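Local coordinates for protein cellulose hydrolase (Bacillus licheniformis, PDB 4YZT) that hydrolyses internal beta-1,4-glucosidic bonds of cellulose as a tri-modular endoglucanase of glycoside hydrolase family 5, at residues W35-G38 and N39-A43; Y87-T91 and D92-R96. All coordinates share one frame; numbering follows the deposited sequence.

Contact 1: residues W35-G38 and N39-A43; sequences WNLG and NTLDA. With BGC (beta-D-glucopyranose), chain B; BGC (beta-D-glucopyranose), chain C.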
ATOM      1  N   TRP A  35      -3.203  -4.925  -9.426  1.00  9.00           N
ATOM      2  CA  TRP A  35      -3.925  -4.335  -8.295  1.00  8.43           C
ATOM      3  C   TRP A  35      -4.631  -5.411  -7.478  1.00 11.49           C
ATOM      4  O   TRP A  35      -5.196  -6.347  -8.049  1.00 14.26           O
ATOM      5  CB  TRP A  35      -4.928  -3.317  -8.828  1.00  8.14           C
ATOM      6  CG  TRP A  35      -5.885  -2.707  -7.852  1.00 10.78           C
ATOM      7  CD1 TRP A  35      -5.704  -1.551  -7.130  1.00 10.45           C
ATOM      8  CD2 TRP A  35      -7.223  -3.150  -7.565  1.00 10.29           C
ATOM      9  NE1 TRP A  35      -6.838  -1.272  -6.391  1.00  9.49           N
ATOM     10  CE2 TRP A  35      -7.780  -2.237  -6.642  1.00  9.52           C
ATOM     11  CE3 TRP A  35      -7.989  -4.243  -7.978  1.00  9.19           C
ATOM     12  CZ2 TRP A  35      -9.074  -2.375  -6.142  1.00 11.91           C
ATOM     13  CZ3 TRP A  35      -9.271  -4.389  -7.462  1.00 10.40           C
ATOM     14  CH2 TRP A  35      -9.795  -3.467  -6.549  1.00 10.97           C
ATOM     15  N   ASN A  36      -4.599  -5.286  -6.153  1.00 10.13           N
ATOM     16  CA  ASN A  36      -5.246  -6.255  -5.257  1.00  9.69           C
ATOM     17  C   ASN A  36      -6.653  -5.852  -4.852  1.00 11.20           C
ATOM     18  O   ASN A  36      -6.878  -4.693  -4.489  1.00  9.77           O
ATOM     19  CB  ASN A  36      -4.428  -6.444  -3.968  1.00  7.14           C
ATOM     20  CG  ASN A  36      -3.243  -7.370  -4.142  1.00  7.01           C
ATOM     21  OD1 ASN A  36      -3.320  -8.569  -3.825  1.00  8.11           O
ATOM     22  ND2 ASN A  36      -2.115  -6.810  -4.582  1.00  8.97           N
ATOM     23  N   LEU A  37      -7.584  -6.807  -4.889  1.00 11.00           N
ATOM     24  CA  LEU A  37      -8.917  -6.605  -4.321  1.00 11.47           C
ATOM     25  C   LEU A  37      -8.858  -6.946  -2.835  1.00 11.96           C
ATOM     26  O   LEU A  37      -9.371  -7.978  -2.399  1.00  9.05           O
ATOM     27  CB  LEU A  37      -9.974  -7.472  -5.027  1.00 11.00           C
ATOM     28  CG  LEU A  37     -11.446  -7.268  -4.631  1.00 12.75           C
ATOM     29  CD1 LEU A  37     -12.038  -5.958  -5.172  1.00 10.52           C
ATOM     30  CD2 LEU A  37     -12.291  -8.453  -5.086  1.00 12.10           C
ATOM     31  N   GLY A  38      -8.212  -6.084  -2.058  1.00 12.09           N
ATOM     32  CA  GLY A  38      -7.934  -6.391  -0.660  1.00 11.43           C
ATOM     33  C   GLY A  38      -9.149  -6.317   0.255  1.00 12.22           C
ATOM     34  O   GLY A  38     -10.139  -5.656  -0.067  1.00 10.83           O
ATOM     35  N   ASN A  39      -9.076  -7.023   1.387  1.00 12.22           N
ATOM     36  CA  ASN A  39     -10.098  -6.961   2.438  1.00 10.90           C
ATOM     37  C   ASN A  39     -11.524  -7.214   1.921  1.00 12.20           C
ATOM     38  O   ASN A  39     -12.488  -6.533   2.319  1.00 12.56           O
ATOM     39  CB  ASN A  39     -10.022  -5.601   3.166  1.00 10.84           C
ATOM     40  CG  ASN A  39      -8.829  -5.508   4.138  1.00 11.87           C
ATOM     41  OD1 ASN A  39      -7.895  -6.310   4.087  1.00 10.97           O
ATOM     42  ND2 ASN A  39      -8.876  -4.521   5.039  1.00 13.91           N
ATOM     43  N   THR A  40     -11.653  -8.193   1.028  1.00 11.57           N
ATOM     44  CA  THR A  40     -12.921  -8.464   0.352  1.00 10.96           C
ATOM     45  C   THR A  40     -13.243  -9.960   0.476  1.00 10.21           C
ATOM     46  O   THR A  40     -13.793 -10.374   1.504  1.00 12.15           O
ATOM     47  CB  THR A  40     -12.878  -7.979  -1.128  1.00 11.98           C
ATOM     48  OG1 THR A  40     -12.401  -6.624  -1.151  1.00 11.62           O
ATOM     49  CG2 THR A  40     -14.257  -8.023  -1.751  1.00 13.88           C
ATOM     50  N   LEU A  41     -12.874 -10.791  -0.499  1.00  9.56           N
ATOM     51  CA  LEU A  41     -13.109 -12.229  -0.301  1.00 10.98           C
ATOM     52  C   LEU A  41     -12.128 -12.823   0.718  1.00 11.03           C
ATOM     53  O   LEU A  41     -12.300 -13.967   1.149  1.00 10.06           O
ATOM     54  CB  LEU A  41     -13.034 -12.996  -1.615  1.00 14.44           C
ATOM     55  CG  LEU A  41     -14.243 -12.747  -2.525  1.00 17.80           C
ATOM     56  CD1 LEU A  41     -14.031 -11.503  -3.378  1.00 18.93           C
ATOM     57  CD2 LEU A  41     -14.494 -13.943  -3.418  1.00 19.37           C
ATOM     58  N   ASP A  42     -11.110 -12.046   1.097  1.00 11.68           N
ATOM     59  CA  ASP A  42     -10.143 -12.475   2.112  1.00 11.33           C
ATOM     60  C   ASP A  42     -10.579 -12.080   3.525  1.00 11.64           C
ATOM     61  O   ASP A  42      -9.919 -12.453   4.494  1.00 11.44           O
ATOM     62  CB  ASP A  42      -8.745 -11.894   1.842  1.00 11.43           C
ATOM     63  CG  ASP A  42      -8.781 -10.407   1.492  1.00 12.49           C
ATOM     64  OD1 ASP A  42      -9.670 -10.018   0.703  1.00 12.24           O
ATOM     65  OD2 ASP A  42      -7.931  -9.636   1.995  1.00 11.86           O
ATOM     66  N   ALA A  43     -11.672 -11.333   3.648  1.00 10.99           N
ATOM     67  CA  ALA A  43     -12.128 -10.921   4.977  1.00 10.39           C
ATOM     68  C   ALA A  43     -12.662 -12.093   5.795  1.00 12.48           C
ATOM     69  O   ALA A  43     -13.010 -13.151   5.259  1.00 11.33           O
ATOM     70  CB  ALA A  43     -13.200  -9.822   4.868  1.00  9.96           C
TER
HETATM   71  C2  BGC B   2      -4.775  -5.042   5.454  1.00 17.85           C
HETATM   72  C3  BGC B   2      -5.458  -4.680   6.735  1.00 16.74           C
HETATM   73  C4  BGC B   2      -6.075  -5.892   7.359  1.00 17.17           C
HETATM   74  C5  BGC B   2      -5.037  -6.979   7.564  1.00 19.28           C
HETATM   75  C6  BGC B   2      -5.691  -8.208   8.141  1.00 22.80           C
HETATM   76  C1  BGC B   2      -3.757  -6.130   5.682  1.00 18.68           C
HETATM   77  O2  BGC B   2      -4.128  -3.898   4.855  1.00 15.95           O
HETATM   78  O3  BGC B   2      -6.447  -3.638   6.466  1.00 14.99           O
HETATM   79  O4  BGC B   2      -6.680  -5.615   8.683  1.00 17.07           O
HETATM   80  O5  BGC B   2      -4.361  -7.336   6.300  1.00 16.77           O
HETATM   81  O6  BGC B   2      -4.698  -9.156   8.528  1.00 26.52           O
HETATM   82  C2  BGC C   3      -8.711  -5.836   9.901  1.00 21.48           C
HETATM   83  C3  BGC C   3     -10.194  -5.604   9.845  1.00 21.18           C
HETATM   84  C4  BGC C   3     -10.547  -4.215   9.462  1.00 21.10           C
HETATM   85  C5  BGC C   3      -9.816  -3.812   8.217  1.00 20.56           C
HETATM   86  C6  BGC C   3     -10.063  -2.365   7.952  1.00 23.85           C
HETATM   87  C1  BGC C   3      -8.074  -5.474   8.595  1.00 17.70           C
HETATM   88  O2  BGC C   3      -8.398  -7.204  10.215  1.00 22.41           O
HETATM   89  O3  BGC C   3     -10.763  -5.916  11.136  1.00 22.24           O
HETATM   90  O4  BGC C   3     -11.959  -4.063   9.099  1.00 23.79           O
HETATM   91  O5  BGC C   3      -8.363  -4.062   8.330  1.00 18.24           O
HETATM   92  O6  BGC C   3      -9.452  -1.625   8.977  1.00 29.48           O

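Contact 2: residues Y87-T91 and D92-R96; sequences YPIDT and DWMNR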
ATOM      1  N   TYR A  87     -13.622 -32.300   3.829  1.00 22.56           N
ATOM      2  CA  TYR A  87     -13.524 -30.836   3.885  1.00 19.79           C
ATOM      3  C   TYR A  87     -14.225 -30.133   2.705  1.00 19.08           C
ATOM      4  O   TYR A  87     -13.625 -29.277   2.036  1.00 17.25           O
ATOM      5  CB  TYR A  87     -12.050 -30.411   3.943  1.00 18.12           C
ATOM      6  CG  TYR A  87     -11.273 -30.997   5.120  1.00 19.25           C
ATOM      7  CD1 TYR A  87     -11.457 -30.525   6.422  1.00 16.79           C
ATOM      8  CD2 TYR A  87     -10.353 -32.016   4.921  1.00 20.46           C
ATOM      9  CE1 TYR A  87     -10.731 -31.069   7.500  1.00 17.71           C
ATOM     10  CE2 TYR A  87      -9.629 -32.554   5.976  1.00 20.87           C
ATOM     11  CZ  TYR A  87      -9.819 -32.077   7.257  1.00 20.01           C
ATOM     12  OH  TYR A  87      -9.089 -32.635   8.277  1.00 23.56           O
ATOM     13  N   PRO A  88     -15.498 -30.490   2.447  1.00 18.39           N
ATOM     14  CA  PRO A  88     -16.165 -29.907   1.278  1.00 17.49           C
ATOM     15  C   PRO A  88     -16.301 -28.393   1.411  1.00 19.91           C
ATOM     16  O   PRO A  88     -16.709 -27.896   2.458  1.00 19.46           O
ATOM     17  CB  PRO A  88     -17.533 -30.598   1.276  1.00 19.70           C
ATOM     18  CG  PRO A  88     -17.789 -30.921   2.707  1.00 20.51           C
ATOM     19  CD  PRO A  88     -16.436 -31.257   3.291  1.00 20.62           C
ATOM     20  N   ILE A  89     -15.929 -27.664   0.362  1.00 17.67           N
ATOM     21  CA  ILE A  89     -16.100 -26.222   0.367  1.00 17.39           C
ATOM     22  C   ILE A  89     -17.568 -25.913   0.067  1.00 17.50           C
ATOM     23  O   ILE A  89     -18.163 -26.503  -0.841  1.00 16.76           O
ATOM     24  CB  ILE A  89     -15.163 -25.535  -0.647  1.00 17.52           C
ATOM     25  CG1 ILE A  89     -13.711 -25.694  -0.202  1.00 16.08           C
ATOM     26  CG2 ILE A  89     -15.510 -24.063  -0.791  1.00 14.78           C
ATOM     27  CD1 ILE A  89     -12.678 -25.490  -1.304  1.00 13.70           C
ATOM     28  N   ASP A  90     -18.141 -25.020   0.875  1.00 17.36           N
ATOM     29  CA  ASP A  90     -19.511 -24.554   0.708  1.00 21.09           C
ATOM     30  C   ASP A  90     -19.818 -24.161  -0.743  1.00 16.41           C
ATOM     31  O   ASP A  90     -19.093 -23.372  -1.336  1.00 15.68           O
ATOM     32  CB  ASP A  90     -19.746 -23.368   1.634  1.00 23.36           C
ATOM     33  CG  ASP A  90     -21.131 -22.794   1.503  1.00 29.86           C
ATOM     34  OD1 ASP A  90     -21.318 -21.907   0.644  1.00 31.85           O
ATOM     35  OD2 ASP A  90     -22.035 -23.219   2.265  1.00 31.58           O
ATOM     36  N   THR A  91     -20.898 -24.708  -1.293  1.00 17.28           N
ATOM     37  CA  THR A  91     -21.231 -24.526  -2.701  1.00 21.13           C
ATOM     38  C   THR A  91     -21.503 -23.066  -3.056  1.00 19.60           C
ATOM     39  O   THR A  91     -21.074 -22.583  -4.116  1.00 18.33           O
ATOM     40  CB  THR A  91     -22.459 -25.373  -3.094  1.00 25.91           C
ATOM     41  OG1 THR A  91     -22.179 -26.756  -2.848  1.00 28.99           O
ATOM     42  CG2 THR A  91     -22.784 -25.196  -4.566  0.79 26.31           C
ATOM     43  N   ASP A  92     -22.216 -22.357  -2.186  1.00 20.26           N
ATOM     44  CA  ASP A  92     -22.516 -20.957  -2.465  1.00 21.38           C
ATOM     45  C   ASP A  92     -21.248 -20.110  -2.461  1.00 19.25           C
ATOM     46  O   ASP A  92     -21.135 -19.161  -3.235  1.00 15.50           O
ATOM     47  CB  ASP A  92     -23.517 -20.405  -1.453  1.00 25.35           C
ATOM     48  CG  ASP A  92     -24.910 -20.975  -1.642  1.00 31.92           C
ATOM     49  OD1 ASP A  92     -25.335 -21.179  -2.806  1.00 30.15           O
ATOM     50  OD2 ASP A  92     -25.585 -21.220  -0.617  1.00 36.83           O
ATOM     51  N   TRP A  93     -20.293 -20.455  -1.599  1.00 16.69           N
ATOM     52  CA  TRP A  93     -19.035 -19.718  -1.555  1.00 15.32           C
ATOM     53  C   TRP A  93     -18.233 -19.981  -2.822  1.00 16.59           C
ATOM     54  O   TRP A  93     -17.726 -19.047  -3.440  1.00 15.09           O
ATOM     55  CB  TRP A  93     -18.203 -20.095  -0.321  1.00 16.57           C
ATOM     56  CG  TRP A  93     -16.895 -19.349  -0.243  1.00 16.14           C
ATOM     57  CD1 TRP A  93     -15.639 -19.863  -0.416  1.00 12.67           C
ATOM     58  CD2 TRP A  93     -16.727 -17.955   0.029  1.00 15.20           C
ATOM     59  NE1 TRP A  93     -14.696 -18.869  -0.264  1.00 13.59           N
ATOM     60  CE2 TRP A  93     -15.339 -17.686   0.001  1.00 14.86           C
ATOM     61  CE3 TRP A  93     -17.618 -16.902   0.275  1.00 17.49           C
ATOM     62  CZ2 TRP A  93     -14.817 -16.398   0.223  1.00 13.63           C
ATOM     63  CZ3 TRP A  93     -17.102 -15.627   0.505  1.00 15.19           C
ATOM     64  CH2 TRP A  93     -15.713 -15.389   0.474  1.00 13.52           C
ATOM     65  N   MET A  94     -18.116 -21.249  -3.212  1.00 15.53           N
ATOM     66  CA  MET A  94     -17.387 -21.557  -4.431  1.00 14.24           C
ATOM     67  C   MET A  94     -18.046 -20.877  -5.631  1.00 15.19           C
ATOM     68  O   MET A  94     -17.358 -20.356  -6.507  1.00 14.99           O
ATOM     69  CB  MET A  94     -17.293 -23.061  -4.671  1.00 14.78           C
ATOM     70  CG  MET A  94     -16.375 -23.412  -5.835  1.00 14.60           C
ATOM     71  SD  MET A  94     -14.620 -23.120  -5.516  1.00 15.94           S
ATOM     72  CE  MET A  94     -14.215 -24.681  -4.727  1.00 16.73           C
ATOM     73  N   ASN A  95     -19.375 -20.859  -5.661  1.00 15.20           N
ATOM     74  CA  ASN A  95     -20.069 -20.161  -6.738  1.00 17.25           C
ATOM     75  C   ASN A  95     -19.735 -18.676  -6.748  1.00 16.87           C
ATOM     76  O   ASN A  95     -19.582 -18.079  -7.818  1.00 14.83           O
ATOM     77  CB  ASN A  95     -21.586 -20.331  -6.639  1.00 19.81           C
ATOM     78  CG  ASN A  95     -22.045 -21.730  -6.993  1.00 20.41           C
ATOM     79  OD1 ASN A  95     -21.287 -22.524  -7.550  1.00 21.91           O
ATOM     80  ND2 ASN A  95     -23.299 -22.037  -6.673  1.00 19.84           N
ATOM     81  N   ARG A  96     -19.634 -18.079  -5.562  1.00 16.21           N
ATOM     82  CA  ARG A  96     -19.359 -16.652  -5.465  1.00 14.73           C
ATOM     83  C   ARG A  96     -17.922 -16.354  -5.903  1.00 16.06           C
ATOM     84  O   ARG A  96     -17.686 -15.391  -6.631  1.00 16.33           O
ATOM     85  CB  ARG A  96     -19.618 -16.142  -4.036  1.00 14.62           C
ATOM     86  CG  ARG A  96     -19.136 -14.718  -3.768  1.00 13.57           C
ATOM     87  CD  ARG A  96     -19.883 -13.650  -4.601  1.00 14.78           C
ATOM     88  NE  ARG A  96     -19.418 -12.291  -4.283  1.00 16.49           N
ATOM     89  CZ  ARG A  96     -19.772 -11.194  -4.952  1.00 16.26           C
ATOM     90  NH1 ARG A  96     -20.582 -11.275  -5.998  1.00 15.02           N
ATOM     91  NH2 ARG A  96     -19.294 -10.010  -4.594  1.00 15.63           N
TER

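Contact 1: residues W35-G38 and N39-A43
Leu37 packs its side chain against Thr40 and Leu41, three and four residues on. With CG anti to the backbone N (chi1 -174°), its side chain crosses that of Thr40 at about a right angle, CG 3.7 Å from Thr40 OG1, and meets Leu41 at a slant, CD2 3.9 Å from CD1 of Leu41. The two leucines supply the apolar side of this bend, Leu37 against Phe60 of helix 57-66 and Leu41 against Val97 and Val100 of helix 91-105. An inverse gamma turn centred on Leu37 takes the chain out of strand 34-36, the first strand of the (beta/alpha)8 barrel, into a loop at the C-terminal end of the strands, where TIM-barrel enzymes carry their active sites. Gly38 then offers its carbonyl O to Thr40 OG1 at 2.7 Å, the hydroxyl approaching from well above the carbonyl plane; Arg313 binds both oxygens. Just beyond, the carboxylate of Asp42 grips two successive amides: OD1 accepts from Thr40 N at 2.7 Å, nearly straight (166°), and OD2 accepts from Asn39 N at 2.9 Å through its syn lone pair. An aspartate suits the third position of the type I turn Thr40-Ala43 because its two oxygens can hold both N-H groups at once. Asn39 turns its amide to the bound glycan, where ND2 donates to O3 of the chain B glucose at 3.0 Å and to Asn51 OD1, with a weak bond to O5 of the chain C glucose.

Contact 2: residues Y87-T91 and D92-R96
Asp90 caps the helix that starts at Thr91. Its OD1 accepts from Trp93 N at 2.9 Å through the anti lone pair, the lone pair away from OD2, and the bond is moderately bent (147°). The first torsion, 179°, sets CG beside the carbonyl carbon, from where OD1 can reach forward to the amide of Trp93. A short acidic side chain suits an N-cap: it can reach an amide that has no earlier helical carbonyl to bind, and its negative charge probably interacts favourably with the positive end of the helix dipole. Asp92 OD2 lies 4.5 Å from Asp90 OD1, a like-charge approach that the helix end may soften. Regular helical bonding takes over with Met94 N to Asp90 O at 3.0 Å and Asn95 N to Thr91 O at 2.9 Å. On the outer side Thr91 and Asn95, one turn apart, run alongside each other, CG2 of the threonine 3.8 Å from ND2 of the asparagine. On the inner side Ile89, just before the cap, brings CD1 to 3.8 Å from Met94 CE; the methionine chain, bent at chi2 and chi3, swings its methyl back to the isoleucine. Ile89 CG2 also lies at the edge of the Trp93 indole, 4.2 Å from CD1. That indole stacks on His80 and meets Trp77 with the ring planes at about 90°. Gln143 of helix 130-147 holds the backbone of Tyr87 and Ile89, while Arg147 of the same helix binds Asn95 OD1, so the start of helix 91-105 is fastened to the next long helix of the barrel.

In the fold
From the N terminus the chain first leaves barrel strand 34-36 through contact 1, whose bend brings the loop to the sugar-binding cleft. It then passes through helix 57-66 and strand 70-73 before reaching contact 2, which closes the long connection from that strand and starts helix 91-105. The contacts therefore follow in series, neither crossing nor enclosing the other, with centres about 18 Å apart. They still meet in space: Leu41 O lies 3.6 Å from Trp93 CZ2. Through this packing, the loop after the first barrel strand, beside the bound glycan, rests on the helix that follows the second strand.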